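Local coordinates for carbohydrate-binding module family 14 protein (Pseudocercospora fuligena, PDB 4Z4A) that probably binds chitin as a fungal Avr4 effector of carbohydrate-binding module family 14, of a kind linked to recognition by the Cf-4 receptor, at residues Val27-Ala30 and Ala31-Lys34; Leu79-Asp83 and Asn84-Cys88. One frame throughout, in Å; residues are numbered along the deposited sequence.

Contact 1: residues Val27-Ala30 and Ala31-Lys34. With EDO (1,2-ethanediol), chain P.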
loop_
_atom_site.group_PDB
_atom_site.type_symbol
_atom_site.label_atom_id
_atom_site.label_comp_id
_atom_site.label_asym_id
_atom_site.label_seq_id
_atom_site.Cartn_x
_atom_site.Cartn_y
_atom_site.Cartn_z
ATOM N N VAL B 27 -16.322 5.750 7.686
ATOM C CA VAL B 27 -16.032 4.444 8.194
ATOM C C VAL B 27 -15.634 3.582 7.012
ATOM O O VAL B 27 -15.833 3.978 5.852
ATOM C CB VAL B 27 -17.241 3.833 8.941
ATOM C CG1 VAL B 27 -17.610 4.688 10.149
ATOM C CG2 VAL B 27 -18.433 3.680 8.019
ATOM N N CYS B 28 -15.044 2.429 7.285
ATOM C CA CYS B 28 -14.684 1.501 6.209
ATOM C C CYS B 28 -15.886 0.763 5.679
ATOM O O CYS B 28 -16.678 0.283 6.453
ATOM C CB CYS B 28 -13.649 0.494 6.697
ATOM S SG CYS B 28 -12.108 1.369 6.976
ATOM N N PRO B 29 -16.010 0.636 4.338
ATOM C CA PRO B 29 -17.115 -0.156 3.850
ATOM C C PRO B 29 -16.838 -1.657 4.049
ATOM O O PRO B 29 -15.883 -2.210 3.509
ATOM C CB PRO B 29 -17.220 0.244 2.380
ATOM C CG PRO B 29 -15.822 0.655 2.003
ATOM C CD PRO B 29 -15.309 1.353 3.249
ATOM N N ALA B 30 -17.711 -2.316 4.817
ATOM C CA ALA B 30 -17.497 -3.703 5.175
ATOM C C ALA B 30 -17.517 -4.629 3.974
ATOM O O ALA B 30 -16.913 -5.692 4.003
ATOM C CB ALA B 30 -18.567 -4.165 6.169
ATOM N N ALA B 31 -18.272 -4.268 2.940
ATOM C CA ALA B 31 -18.390 -5.127 1.791
ATOM C C ALA B 31 -17.014 -5.399 1.192
ATOM O O ALA B 31 -16.734 -6.504 0.746
ATOM C CB ALA B 31 -19.279 -4.512 0.760
ATOM N N ASP B 32 -16.159 -4.380 1.150
ATOM C CA ASP B 32 -14.847 -4.565 0.541
ATOM C C ASP B 32 -13.940 -5.504 1.377
ATOM O O ASP B 32 -13.182 -6.317 0.842
ATOM C CB ASP B 32 -14.134 -3.235 0.352
ATOM C CG ASP B 32 -14.652 -2.425 -0.832
ATOM O OD1 ASP B 32 -15.174 -3.025 -1.798
ATOM O OD2 ASP B 32 -14.432 -1.188 -0.818
ATOM N N ILE B 33 -14.016 -5.361 2.687
ATOM C CA ILE B 33 -13.248 -6.214 3.592
ATOM C C ILE B 33 -13.720 -7.636 3.466
ATOM O O ILE B 33 -12.923 -8.548 3.374
ATOM C CB ILE B 33 -13.372 -5.703 5.028
ATOM C CG1 ILE B 33 -12.640 -4.350 5.118
ATOM C CG2 ILE B 33 -12.717 -6.685 6.013
ATOM C CD1 ILE B 33 -13.407 -3.330 5.886
ATOM N N LYS B 34 -15.034 -7.845 3.465
ATOM C CA LYS B 34 -15.551 -9.216 3.390
ATOM C C LYS B 34 -15.271 -9.889 2.067
ATOM O O LYS B 34 -14.989 -11.067 2.028
ATOM C CB LYS B 34 -17.071 -9.252 3.636
ATOM C CG LYS B 34 -17.556 -8.847 5.012
ATOM C CD LYS B 34 -19.089 -8.752 4.930
ATOM C CE LYS B 34 -19.799 -9.094 6.215
ATOM N NZ LYS B 34 -19.908 -7.894 7.086
HETATM C C1 EDO P . -13.721 4.913 3.072
HETATM O O1 EDO P . -14.257 5.662 4.164
HETATM C C2 EDO P . -14.106 5.635 1.791
HETATM O O2 EDO P . -15.170 4.948 1.109
#
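With CG1 of Ile33 set anti to its carbonyl carbon (chi1 -68°), the methyl CD1 is carried back along the chain toward Cys28 and Pro29. There it lies 3.9 Å from CB of Cys28 and 3.6 Å from the carbonyl O of Pro29, so the methyl packs against the residues just before the helix. Asp32 brings OD2 to 3.6 Å from CG of Pro29; the carboxylate and the proline ring pass at a slant, and OD2 is hydrogen-bonded to the hydroxyl of Tyr46. This is the first turn of helix 30-36, with Pro29 at the N-cap position. Its carbonyl O takes the N-H of Asp32 at 3.2 Å, a bent bond (137° at the hydrogen) with the donor above the carbonyl plane. One residue on, the regular helical pattern is reached: Lys34 N donates to Ala30 O at 2.9 Å, nearly straight at 168°. The methylenes of Lys34 pass the same oxygen, CG coming within 3.4 Å, before bends at chi3 and chi4 turn NZ back toward CB of Ala30. Behind Ile33, Cys38 and Tyr65 pack on its buried side chain, while the disulfide from Cys28 to Cys58 ties the incoming loop to strand 54-60. A 1,2-ethanediol, probably from the crystallisation liquor, donates from O1 to the carbonyl O of Val27.

Contact 2: residues Leu79-Asp83 and Asn84-Cys88. With EDO (1,2-ethanediol), chain M; EDO (1,2-ethanediol), chain Q; EDO (1,2-ethanediol), chain R.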
loop_
_atom_site.group_PDB
_atom_site.type_symbol
_atom_site.label_atom_id
_atom_site.label_comp_id
_atom_site.label_asym_id
_atom_site.label_seq_id
_atom_site.Cartn_x
_atom_site.Cartn_y
_atom_site.Cartn_z
ATOM N N LEU B 79 2.895 15.195 -4.505
ATOM C CA LEU B 79 2.150 14.142 -5.198
ATOM C C LEU B 79 0.708 14.201 -4.749
ATOM O O LEU B 79 0.407 14.633 -3.628
ATOM C CB LEU B 79 2.771 12.780 -4.897
ATOM C CG LEU B 79 4.242 12.574 -5.255
ATOM C CD1 LEU B 79 4.651 11.117 -5.014
ATOM C CD2 LEU B 79 4.500 12.968 -6.700
ATOM N N LEU B 80 -0.176 13.794 -5.646
ATOM C CA LEU B 80 -1.597 13.833 -5.438
ATOM C C LEU B 80 -2.138 12.425 -5.691
ATOM O O LEU B 80 -1.585 11.663 -6.468
ATOM C CB LEU B 80 -2.270 14.806 -6.408
ATOM C CG LEU B 80 -1.843 16.281 -6.292
ATOM C CD1 LEU B 80 -2.677 17.065 -7.272
ATOM C CD2 LEU B 80 -1.904 16.830 -4.864
ATOM N N TRP B 81 -3.280 12.131 -5.090
ATOM C CA TRP B 81 -3.925 10.831 -5.342
ATOM C C TRP B 81 -4.405 10.657 -6.763
ATOM O O TRP B 81 -5.009 11.575 -7.352
ATOM C CB TRP B 81 -5.102 10.670 -4.430
ATOM C CG TRP B 81 -5.680 9.268 -4.432
ATOM C CD1 TRP B 81 -6.932 8.915 -4.809
ATOM C CD2 TRP B 81 -5.028 8.058 -4.007
ATOM N NE1 TRP B 81 -7.121 7.562 -4.650
ATOM C CE2 TRP B 81 -5.972 7.018 -4.121
ATOM C CE3 TRP B 81 -3.761 7.769 -3.464
ATOM C CZ2 TRP B 81 -5.666 5.693 -3.787
ATOM C CZ3 TRP B 81 -3.467 6.467 -3.131
ATOM C CH2 TRP B 81 -4.421 5.446 -3.285
ATOM N N ASN B 82 -4.129 9.475 -7.312
ATOM C CA ASN B 82 -4.571 9.090 -8.652
ATOM C C ASN B 82 -5.368 7.806 -8.419
ATOM O O ASN B 82 -4.788 6.725 -8.297
ATOM C CB ASN B 82 -3.405 8.824 -9.565
ATOM C CG ASN B 82 -3.771 8.224 -10.915
ATOM O OD1 ASN B 82 -4.923 7.844 -11.210
ATOM N ND2 ASN B 82 -2.764 8.016 -11.726
ATOM N N ASP B 83 -6.681 7.977 -8.312
ATOM C CA ASP B 83 -7.548 6.816 -8.045
ATOM C C ASP B 83 -7.647 5.789 -9.150
ATOM O O ASP B 83 -8.054 4.625 -8.862
ATOM C CB ASP B 83 -8.938 7.306 -7.677
ATOM C CG ASP B 83 -9.689 6.312 -6.792
ATOM O OD1 ASP B 83 -9.205 5.902 -5.720
ATOM O OD2 ASP B 83 -10.798 5.940 -7.226
ATOM N N ASN B 84 -7.302 6.142 -10.375
ATOM C CA ASN B 84 -7.240 5.196 -11.492
ATOM C C ASN B 84 -6.245 4.065 -11.261
ATOM O O ASN B 84 -6.502 2.916 -11.613
ATOM C CB ASN B 84 -6.907 5.885 -12.809
ATOM C CG ASN B 84 -7.952 6.905 -13.201
ATOM O OD1 ASN B 84 -7.638 8.063 -13.543
ATOM N ND2 ASN B 84 -9.175 6.533 -13.061
ATOM N N LYS B 85 -5.120 4.421 -10.657
ATOM C CA LYS B 85 -4.020 3.489 -10.382
ATOM C C LYS B 85 -3.879 3.197 -8.924
ATOM O O LYS B 85 -2.960 2.435 -8.536
ATOM C CB LYS B 85 -2.700 4.114 -10.944
ATOM C CG LYS B 85 -2.592 3.943 -12.431
ATOM C CD LYS B 85 -1.328 4.530 -13.024
ATOM C CE LYS B 85 -1.274 4.364 -14.528
ATOM N NZ LYS B 85 -0.012 4.923 -15.092
ATOM N N LYS B 86 -4.722 3.807 -8.089
ATOM C CA LYS B 86 -4.747 3.731 -6.596
ATOM C C LYS B 86 -3.367 3.976 -5.965
ATOM O O LYS B 86 -2.817 3.165 -5.178
ATOM C CB LYS B 86 -5.274 2.359 -6.150
ATOM C CG LYS B 86 -6.718 2.130 -6.624
ATOM C CD LYS B 86 -7.684 2.895 -5.746
ATOM C CE LYS B 86 -9.148 2.661 -6.168
ATOM N NZ LYS B 86 -10.106 3.411 -5.316
ATOM N N TRP B 87 -2.749 5.053 -6.420
ATOM C CA TRP B 87 -1.470 5.441 -5.831
ATOM C C TRP B 87 -1.308 6.943 -5.807
ATOM O O TRP B 87 -2.038 7.697 -6.478
ATOM C CB TRP B 87 -0.291 4.784 -6.569
ATOM C CG TRP B 87 -0.021 5.142 -8.004
ATOM C CD1 TRP B 87 -0.723 6.048 -8.805
ATOM C CD2 TRP B 87 1.110 4.718 -8.788
ATOM N NE1 TRP B 87 -0.116 6.125 -10.031
ATOM C CE2 TRP B 87 1.007 5.342 -10.045
ATOM C CE3 TRP B 87 2.205 3.847 -8.550
ATOM C CZ2 TRP B 87 1.902 5.092 -11.083
ATOM C CZ3 TRP B 87 3.145 3.635 -9.608
ATOM C CH2 TRP B 87 2.958 4.240 -10.853
ATOM N N CYS B 88 -0.309 7.357 -5.049
ATOM C CA CYS B 88 0.182 8.764 -5.064
ATOM C C CYS B 88 0.992 8.982 -6.339
ATOM O O CYS B 88 1.816 8.165 -6.698
ATOM C CB CYS B 88 1.018 9.037 -3.817
ATOM S SG CYS B 88 0.071 8.888 -2.297
HETATM C C1 EDO M . -0.079 4.833 -2.026
HETATM O O1 EDO M . 0.700 5.409 -3.079
HETATM C C2 EDO M . -0.907 3.614 -2.482
HETATM O O2 EDO M . -0.493 2.456 -1.724
HETATM C C1 EDO Q . -0.856 0.844 -4.420
HETATM O O1 EDO Q . -1.048 -0.489 -3.927
HETATM C C2 EDO Q . -0.508 0.849 -5.900
HETATM O O2 EDO Q . -1.638 0.511 -6.680
HETATM C C1 EDO R . -13.126 8.799 -7.571
HETATM O O1 EDO R . -12.922 7.625 -8.365
HETATM C C2 EDO R . -11.864 9.626 -7.506
HETATM O O2 EDO R . -12.166 10.880 -6.888
#
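Trp81 lays its indole against the backbone of Lys86 and Trp87: CH2 comes within 3.2 Å of the Lys86 carbonyl carbon, and the Trp87 carbonyl O lies over one face, offset toward the rim. CG anti to the backbone N (chi1 -169°) swings the ring across the hairpin. SG of Cys88 meets its edge, 4.2 Å from CE3, a sulfur-aromatic contact. At the other end of the indole, NE1 donates almost in the ring plane to Asp83 OD1 at 2.9 Å. That oxygen is gripped twice, since Lys86 NZ forms a salt bridge with it at 2.7 Å; the indole uses its anti side and the ammonium its syn side. A bend at chi2 (-77°) lays the lysine chain alongside Asp83.

The backbone that sets these groups is a tight hairpin with a G1 beta bulge, Lys86 and Trp87 both facing Asn82; Lys86 takes the left-handed conformation. Asn82 N donates to Trp87 O at 2.9 Å, and Trp87 N returns a bond to Asn82 O at 3.2 Å. Within the turn, Asn82 OD1 accepts weak bonds from the N-H groups of Asn84 and Lys85. Its ND2 runs beside the Trp87 ring edge, 3.7 Å from NE1, and is held by Asp89 OD2, which NE1 also reaches weakly.

Lys86 NZ has a second acceptor in Leu45 O, the Trp81 ring stacks with Tyr55, Cys88 is disulfide-bonded to Cys75, and Leu79 and Trp87 touch the second subunit, another copy of the protein. Strands 80-82 and 87-89 form the small two-stranded sheet, packed through Trp81 and Asp83 onto Pro47 of strand 45-48 in the three-stranded sheet.

In the fold
Contacts 1 and 2 occupy opposite sides of the chain's centre, their own centres about 20 Å apart and their nearest atoms about 8 Å apart, without touching. Contact 1 is a surface feature, opening the short helix 30-36, with Ile33 as its buried residue; contact 2 is partly buried and builds the hairpin of strands 80-82 and 87-89. Helical backbone bonds and small apolar touches dominate the first, whereas the second combines aromatic packing, a salt bridge and hydrogen bonds of a side-chain amide, those within the turn being weak. Both reach strand 45-48, through Tyr46 in one case and Leu45 and Pro47 in the other, and each contains one disulfide cysteine. In this dimeric assembly, the second subunit touches contact 2 alone.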